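Long-range contacts in L-serine ammonia-lyase (Rhizomucor miehei CAU432, PDB 5C3U), which belongs to the pyridoxal-phosphate-dependent enzymes of the tryptophan synthase beta-like fold and holds pyridoxal-5'-phosphate between its two alpha/beta parts: residues Gln72-Ser77 with Lys135-Asn140; Ala212-Val217 with Pro255-Asp260. One frame throughout, in Å; residues are numbered along the deposited sequence.

Contact 1 of 2, residues Gln72-Ser77 with Lys135-Asn140; sequences QFVCGS and KLVRRN
Strand 72-75 of the four-stranded parallel sheet meets here the loop that leads out of helix 126-134 into the outermost strand 141-143, with Q72 and V74 turned to that loop. The pairing opens with a backbone bond: Q72 N donates to N140 O over 3.1 Å with an N-H...O angle of 154°. Q72 and V74 then carry on to I142, and V74 also to V144, by further backbone bonds, as parallel strands do. The Q72 side chain bends at chi2 (91°), which brings its amide beside R138 and N140. Its OE1 accepts from two waters: one, at 2.7 Å from OE1, accepts in turn from N140 N, and the other, at 3.2 Å from OE1, accepts from R138 N. One carbonyl oxygen thereby ties down two backbone N-H groups of the loop without touching either. R138 doubles back through bends at chi2 and chi3 and crosses the Q72 side chain at about a right angle; its NH2 lies 3.5 Å from Q72 CD, with amide and guanidinium planes 35° apart. The water on R138 N also sits above one face of that guanidinium, displaced toward its rim. Farther along, buried V74 meets V137 through CG2 of the latter, which lies 4.0 Å from V74 CB and about equally far from both V74 methyls, while L136 CB approaches V74 CG1 at 4.4 Å. N140 itself is fixed from outside by R67, which bonds its OD1. The chemistry thus grades along the strand, from a watery, polar entry at Q72 to apolar packing of V137 and L136 on V74; the N-H groups of R138 and N140 reach the strand through water, while N140 O takes the direct bond from Q72 N.

Contact 2 of 2, residues Ala212-Val217 with Pro255-Asp260; sequences AFQASV and PFAVSD
The ring of F213 carries V217 CG2 on one face, 3.7 Å above its plane and offset toward the rim, while P255 comes to it obliquely, CG lying 4.0 Å from F213 CE2. The F256 ring, on a side chain that leaves the strand away from the helix, has a water above one face, near the rim. P255 crosses F213 at about a right angle, and its CG points at the V217 methyls, 4.1 Å from V217 CG1; its CB rests 4.0 Å from Q214 CA. One proline ring is thus lodged against three residues of helix segment 212-217, whose axis passes 8.0 Å from that of strand segment 255-258 at 137°, closer to antiparallel than to parallel. Q214 reaches past the proline along the strand: with CG anti to the backbone N (chi1 178°) and the chain extended beyond it, the amide arrives at A257. There OE1 lies 3.3 Å from A257 CB and is bonded by N211, while NE2 gives a hydrogen bond of 2.9 Å to that water, which also accepts from A257 N. E206 receives F213 N and Q214 N at the helix start. Helix and strand share no direct hydrogen bond, so their hold is apolar contact round P255, completed by one water that accepts from both the glutamine amide and a strand N-H.

In the fold
Contact 1 closes before contact 2 opens along the chain, and both belong to the same pyridoxal-phosphate-dependent enzyme fold. They lie in different beta-sheets: contact 1 joins an inner strand of the four-stranded parallel sheet to the loop entering its outermost strand 141-143, whereas contact 2 sets helix 212-219 against 253-258, an outermost strand of the six-stranded mixed sheet. The centres of contacts 1 and 2 are 31 Å apart; the nearest atoms of the two are about 15 Å apart, so they do not touch. Pyridoxal-5'-phosphate lies between the two parts, about 8 Å from the F213 side chain of contact 2. Each contact thus lies at the margin of a different beta-sheet, on its own side of the cofactor.

Contact 1 of 2, residues Gln72-Ser77 with Lys135-Asn140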
ATOM      1  N   GLN A  72      18.776  11.724  11.280  1.00 27.99           N
ATOM      2  CA  GLN A  72      17.651  11.151  12.004  1.00 26.51           C
ATOM      3  C   GLN A  72      16.554  10.992  10.985  1.00 24.91           C
ATOM      4  O   GLN A  72      16.286  11.936  10.238  1.00 25.42           O
ATOM      5  CB  GLN A  72      17.159  12.078  13.123  1.00 28.55           C
ATOM      6  CG  GLN A  72      18.195  12.412  14.187  1.00 34.23           C
ATOM      7  CD  GLN A  72      18.981  13.666  13.849  1.00 37.57           C
ATOM      8  OE1 GLN A  72      18.420  14.644  13.356  1.00 39.46           O
ATOM      9  NE2 GLN A  72      20.288  13.640  14.106  1.00 39.15           N
ATOM     10  N   PHE A  73      15.924   9.816  10.920  1.00 24.36           N
ATOM     11  CA  PHE A  73      14.713   9.736  10.105  1.00 23.79           C
ATOM     12  C   PHE A  73      13.542  10.159  10.983  1.00 23.02           C
ATOM     13  O   PHE A  73      13.499   9.810  12.142  1.00 24.53           O
ATOM     14  CB  PHE A  73      14.465   8.311   9.602  1.00 23.87           C
ATOM     15  CG  PHE A  73      15.379   7.873   8.487  1.00 25.05           C
ATOM     16  CD1 PHE A  73      15.359   8.526   7.254  1.00 27.26           C
ATOM     17  CD2 PHE A  73      16.188   6.768   8.632  1.00 27.70           C
ATOM     18  CE1 PHE A  73      16.181   8.104   6.210  1.00 26.96           C
ATOM     19  CE2 PHE A  73      17.016   6.340   7.589  1.00 26.57           C
ATOM     20  CZ  PHE A  73      17.015   7.019   6.384  1.00 25.77           C
ATOM     21  N   VAL A  74      12.606  10.920  10.432  1.00 21.56           N
ATOM     22  CA  VAL A  74      11.445  11.378  11.198  1.00 22.53           C
ATOM     23  C   VAL A  74      10.219  10.947  10.405  1.00 22.03           C
ATOM     24  O   VAL A  74      10.156  11.149   9.182  1.00 21.64           O
ATOM     25  CB  VAL A  74      11.461  12.923  11.372  1.00 22.25           C
ATOM     26  CG1 VAL A  74      10.229  13.401  12.142  1.00 22.69           C
ATOM     27  CG2 VAL A  74      12.750  13.363  12.078  1.00 23.37           C
ATOM     28  N   CYS A  75       9.237  10.357  11.077  1.00 21.67           N
ATOM     29  CA  CYS A  75       8.048   9.913  10.364  1.00 20.96           C
ATOM     30  C   CYS A  75       6.828   9.840  11.258  1.00 21.06           C
ATOM     31  O   CYS A  75       6.905   9.306  12.362  1.00 20.53           O
ATOM     32  CB  CYS A  75       8.304   8.546   9.705  1.00 23.44           C
ATOM     33  SG  CYS A  75       7.032   8.080   8.507  1.00 25.61           S
ATOM     34  N   GLY A  76       5.719  10.379  10.756  1.00 19.69           N
ATOM     35  CA  GLY A  76       4.392  10.181  11.363  1.00 21.84           C
ATOM     36  C   GLY A  76       3.326   9.788  10.327  1.00 24.70           C
ATOM     37  O   GLY A  76       2.124   9.857  10.620  1.00 26.30           O
ATOM     38  N   SER A  77       3.773   9.341   9.145  1.00 23.76           N
ATOM     39  CA  SER A  77       2.929   9.258   7.933  1.00 27.16           C
ATOM     40  C   SER A  77       2.270   7.895   7.707  1.00 27.16           C
ATOM     41  O   SER A  77       2.378   7.313   6.603  1.00 29.76           O
ATOM     42  CB  SER A  77       3.737   9.616   6.681  1.00 30.33           C
ATOM     43  OG  SER A  77       3.998  11.007   6.626  1.00 35.31           O
ATOM     44  N   LYS A 135       7.017  18.906  12.410  1.00 30.24           N
ATOM     45  CA  LYS A 135       7.602  19.966  13.248  1.00 33.68           C
ATOM     46  C   LYS A 135       8.799  19.492  14.092  1.00 34.91           C
ATOM     47  O   LYS A 135       9.390  20.291  14.819  1.00 37.00           O
ATOM     48  CB  LYS A 135       6.564  20.568  14.207  1.00 35.93           C
ATOM     49  CG  LYS A 135       5.140  20.692  13.705  1.00 40.27           C
ATOM     50  CD  LYS A 135       4.895  21.938  12.882  1.00 44.38           C
ATOM     51  CE  LYS A 135       3.418  22.312  12.921  1.00 46.09           C
ATOM     52  NZ  LYS A 135       3.024  23.067  11.697  1.00 49.79           N
ATOM     53  N   LEU A 136       9.152  18.209  14.008  1.00 33.23           N
ATOM     54  CA  LEU A 136      10.255  17.663  14.815  1.00 32.96           C
ATOM     55  C   LEU A 136      11.547  17.514  14.038  1.00 31.75           C
ATOM     56  O   LEU A 136      12.552  17.026  14.571  1.00 35.08           O
ATOM     57  CB  LEU A 136       9.874  16.296  15.389  1.00 31.51           C
ATOM     58  CG  LEU A 136       8.604  16.242  16.234  1.00 32.40           C
ATOM     59  CD1 LEU A 136       8.484  14.868  16.882  1.00 33.94           C
ATOM     60  CD2 LEU A 136       8.639  17.336  17.295  1.00 33.80           C
ATOM     61  N   VAL A 137      11.515  17.904  12.775  1.00 29.73           N
ATOM     62  CA  VAL A 137      12.642  17.718  11.899  1.00 30.00           C
ATOM     63  C   VAL A 137      13.664  18.832  12.137  1.00 31.56           C
ATOM     64  O   VAL A 137      13.388  20.009  11.895  1.00 31.99           O
ATOM     65  CB  VAL A 137      12.245  17.724  10.414  1.00 28.78           C
ATOM     66  CG1 VAL A 137      13.479  17.508   9.550  1.00 28.22           C
ATOM     67  CG2 VAL A 137      11.178  16.660  10.108  1.00 28.12           C
ATOM     68  N   ARG A 138      14.840  18.435  12.597  1.00 29.97           N
ATOM     69  CA  ARG A 138      15.930  19.372  12.884  1.00 32.31           C
ATOM     70  C   ARG A 138      16.944  19.418  11.733  1.00 32.75           C
ATOM     71  O   ARG A 138      16.719  18.805  10.689  1.00 31.76           O
ATOM     72  CB  ARG A 138      16.572  18.989  14.221  1.00 35.52           C
ATOM     73  CG  ARG A 138      15.664  19.270  15.419  1.00 41.21           C
ATOM     74  CD  ARG A 138      15.589  18.089  16.379  1.00 48.73           C
ATOM     75  NE  ARG A 138      16.774  17.237  16.290  1.00 52.90           N
ATOM     76  CZ  ARG A 138      16.927  16.067  16.899  1.00 54.90           C
ATOM     77  NH1 ARG A 138      15.975  15.567  17.677  1.00 55.42           N
ATOM     78  NH2 ARG A 138      18.050  15.393  16.719  1.00 55.80           N
ATOM     79  N   ARG A 139      18.039  20.168  11.907  1.00 30.74           N
ATOM     80  CA  ARG A 139      19.005  20.416  10.826  1.00 33.51           C
ATOM     81  C   ARG A 139      19.525  19.172  10.073  1.00 34.06           C
ATOM     82  O   ARG A 139      19.796  19.240   8.872  1.00 38.13           O
ATOM     83  CB  ARG A 139      20.167  21.294  11.334  1.00 32.12           C
ATOM     84  CG  ARG A 139      21.074  20.631  12.367  1.00 36.37           C
ATOM     85  CD  ARG A 139      22.123  21.601  12.916  1.00 37.15           C
ATOM     86  NE  ARG A 139      21.505  22.638  13.742  1.00 40.86           N
ATOM     87  CZ  ARG A 139      22.101  23.762  14.134  1.00 41.60           C
ATOM     88  NH1 ARG A 139      23.352  24.028  13.780  1.00 42.32           N
ATOM     89  NH2 ARG A 139      21.427  24.628  14.874  1.00 44.58           N
ATOM     90  N   ASN A 140      19.672  18.043  10.757  1.00 33.13           N
ATOM     91  CA  ASN A 140      20.141  16.824  10.084  1.00 34.32           C
ATOM     92  C   ASN A 140      19.066  15.734  10.104  1.00 31.63           C
ATOM     93  O   ASN A 140      19.360  14.531  10.033  1.00 30.87           O
ATOM     94  CB  ASN A 140      21.447  16.319  10.712  1.00 35.72           C
ATOM     95  CG  ASN A 140      22.340  15.581   9.715  1.00 37.63           C
ATOM     96  OD1 ASN A 140      22.303  15.838   8.512  1.00 40.22           O
ATOM     97  ND2 ASN A 140      23.156  14.665  10.220  1.00 37.63           N
TER
HETATM   98  O   HOH W   1      15.403  15.618  13.407  1.00 35.86           O
HETATM   99  O   HOH W   2      19.355  17.153  13.371  1.00 46.49           O

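Contact 2 of 2, residues Ala212-Val217 with Pro255-Asp260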
ATOM      1  N   ALA A 212      -9.693  10.241  -3.141  1.00 27.04           N
ATOM      2  CA  ALA A 212      -9.061  11.401  -3.805  1.00 29.92           C
ATOM      3  C   ALA A 212      -8.557  11.095  -5.215  1.00 25.82           C
ATOM      4  O   ALA A 212      -8.675  11.939  -6.115  1.00 25.80           O
ATOM      5  CB  ALA A 212      -7.943  11.994  -2.949  1.00 29.29           C
ATOM      6  N   PHE A 213      -8.021   9.901  -5.432  1.00 25.42           N
ATOM      7  CA  PHE A 213      -7.550   9.561  -6.774  1.00 25.08           C
ATOM      8  C   PHE A 213      -8.685   9.549  -7.790  1.00 25.47           C
ATOM      9  O   PHE A 213      -8.596  10.204  -8.838  1.00 25.31           O
ATOM     10  CB  PHE A 213      -6.812   8.226  -6.832  1.00 25.90           C
ATOM     11  CG  PHE A 213      -6.324   7.883  -8.215  1.00 25.26           C
ATOM     12  CD1 PHE A 213      -5.315   8.634  -8.813  1.00 26.85           C
ATOM     13  CD2 PHE A 213      -6.899   6.844  -8.938  1.00 24.91           C
ATOM     14  CE1 PHE A 213      -4.871   8.343 -10.107  1.00 26.54           C
ATOM     15  CE2 PHE A 213      -6.452   6.538 -10.226  1.00 24.89           C
ATOM     16  CZ  PHE A 213      -5.428   7.285 -10.807  1.00 24.12           C
ATOM     17  N   GLN A 214      -9.754   8.825  -7.448  1.00 24.22           N
ATOM     18  CA  GLN A 214     -10.923   8.703  -8.307  1.00 23.59           C
ATOM     19  C   GLN A 214     -11.528  10.073  -8.578  1.00 24.08           C
ATOM     20  O   GLN A 214     -11.851  10.371  -9.736  1.00 24.20           O
ATOM     21  CB  GLN A 214     -11.956   7.790  -7.638  1.00 24.51           C
ATOM     22  CG  GLN A 214     -13.248   7.621  -8.430  1.00 25.53           C
ATOM     23  CD  GLN A 214     -14.191   6.635  -7.758  1.00 26.64           C
ATOM     24  OE1 GLN A 214     -14.515   6.775  -6.577  1.00 30.91           O
ATOM     25  NE2 GLN A 214     -14.623   5.639  -8.501  1.00 26.35           N
ATOM     26  N   ALA A 215     -11.685  10.884  -7.516  1.00 22.77           N
ATOM     27  CA  ALA A 215     -12.220  12.257  -7.646  1.00 24.54           C
ATOM     28  C   ALA A 215     -11.327  13.146  -8.494  1.00 23.85           C
ATOM     29  O   ALA A 215     -11.830  13.948  -9.291  1.00 24.12           O
ATOM     30  CB  ALA A 215     -12.439  12.899  -6.276  1.00 24.00           C
ATOM     31  N   SER A 216     -10.010  12.996  -8.340  1.00 23.42           N
ATOM     32  CA  SER A 216      -9.044  13.801  -9.092  1.00 25.16           C
ATOM     33  C   SER A 216      -9.073  13.486 -10.582  1.00 24.75           C
ATOM     34  O   SER A 216      -8.984  14.420 -11.421  1.00 27.13           O
ATOM     35  CB  SER A 216      -7.639  13.634  -8.490  1.00 24.82           C
ATOM     36  OG  SER A 216      -7.630  14.182  -7.187  1.00 24.73           O
ATOM     37  N   VAL A 217      -9.230  12.195 -10.921  1.00 24.91           N
ATOM     38  CA  VAL A 217      -9.321  11.756 -12.329  1.00 24.57           C
ATOM     39  C   VAL A 217     -10.595  12.353 -12.952  1.00 25.66           C
ATOM     40  O   VAL A 217     -10.564  12.863 -14.079  1.00 25.89           O
ATOM     41  CB  VAL A 217      -9.261  10.207 -12.486  1.00 25.57           C
ATOM     42  CG1 VAL A 217      -9.522   9.756 -13.931  1.00 25.57           C
ATOM     43  CG2 VAL A 217      -7.899   9.698 -12.044  1.00 25.27           C
ATOM     44  N   PRO A 255      -9.925   3.805 -12.218  1.00 27.51           N
ATOM     45  CA  PRO A 255     -10.188   4.089 -10.816  1.00 27.52           C
ATOM     46  C   PRO A 255     -11.487   3.396 -10.409  1.00 29.42           C
ATOM     47  O   PRO A 255     -12.478   3.415 -11.159  1.00 30.37           O
ATOM     48  CB  PRO A 255     -10.364   5.618 -10.781  1.00 30.42           C
ATOM     49  CG  PRO A 255      -9.896   6.114 -12.115  1.00 29.96           C
ATOM     50  CD  PRO A 255     -10.195   4.985 -13.060  1.00 28.04           C
ATOM     51  N   PHE A 256     -11.470   2.736  -9.264  1.00 26.90           N
ATOM     52  CA  PHE A 256     -12.656   2.068  -8.774  1.00 28.15           C
ATOM     53  C   PHE A 256     -12.747   2.234  -7.260  1.00 28.00           C
ATOM     54  O   PHE A 256     -11.733   2.287  -6.570  1.00 30.58           O
ATOM     55  CB  PHE A 256     -12.620   0.591  -9.168  1.00 29.52           C
ATOM     56  CG  PHE A 256     -13.963  -0.077  -9.138  1.00 32.42           C
ATOM     57  CD1 PHE A 256     -14.858   0.073 -10.203  1.00 32.66           C
ATOM     58  CD2 PHE A 256     -14.340  -0.850  -8.051  1.00 33.12           C
ATOM     59  CE1 PHE A 256     -16.104  -0.542 -10.176  1.00 33.25           C
ATOM     60  CE2 PHE A 256     -15.582  -1.468  -8.017  1.00 34.01           C
ATOM     61  CZ  PHE A 256     -16.467  -1.311  -9.074  1.00 34.40           C
ATOM     62  N   ALA A 257     -13.958   2.361  -6.742  1.00 25.78           N
ATOM     63  CA  ALA A 257     -14.125   2.518  -5.301  1.00 27.16           C
ATOM     64  C   ALA A 257     -15.062   1.459  -4.763  1.00 26.84           C
ATOM     65  O   ALA A 257     -16.070   1.164  -5.386  1.00 26.67           O
ATOM     66  CB  ALA A 257     -14.651   3.906  -4.968  1.00 27.51           C
ATOM     67  N   VAL A 258     -14.694   0.868  -3.624  1.00 24.31           N
ATOM     68  CA  VAL A 258     -15.518  -0.111  -2.914  1.00 23.45           C
ATOM     69  C   VAL A 258     -15.910   0.415  -1.517  1.00 22.28           C
ATOM     70  O   VAL A 258     -15.310   1.368  -1.009  1.00 22.70           O
ATOM     71  CB  VAL A 258     -14.791  -1.474  -2.777  1.00 23.06           C
ATOM     72  CG1 VAL A 258     -14.320  -2.003  -4.130  1.00 23.80           C
ATOM     73  CG2 VAL A 258     -13.626  -1.386  -1.789  1.00 23.56           C
ATOM     74  N   SER A 259     -16.917  -0.187  -0.889  1.00 22.22           N
ATOM     75  CA  SER A 259     -17.347   0.256   0.435  1.00 21.08           C
ATOM     76  C   SER A 259     -16.463  -0.368   1.526  1.00 21.23           C
ATOM     77  O   SER A 259     -15.771  -1.352   1.280  1.00 20.79           O
ATOM     78  CB  SER A 259     -18.784  -0.178   0.699  1.00 23.60           C
ATOM     79  OG  SER A 259     -18.867  -1.600   0.669  1.00 25.01           O
ATOM     80  N   ASP A 260     -16.534   0.202   2.718  1.00 21.14           N
ATOM     81  CA  ASP A 260     -15.861  -0.393   3.894  1.00 22.10           C
ATOM     82  C   ASP A 260     -16.360  -1.809   4.144  1.00 23.06           C
ATOM     83  O   ASP A 260     -15.570  -2.681   4.529  1.00 24.14           O
ATOM     84  CB  ASP A 260     -16.045   0.499   5.114  1.00 22.10           C
ATOM     85  CG  ASP A 260     -14.995   1.608   5.194  1.00 24.22           C
ATOM     86  OD1 ASP A 260     -14.199   1.780   4.238  1.00 28.44           O
ATOM     87  OD2 ASP A 260     -14.952   2.317   6.227  1.00 24.95           O
TER
HETATM   88  O   HOH W   3     -16.112   3.171  -8.444  1.00 33.84           O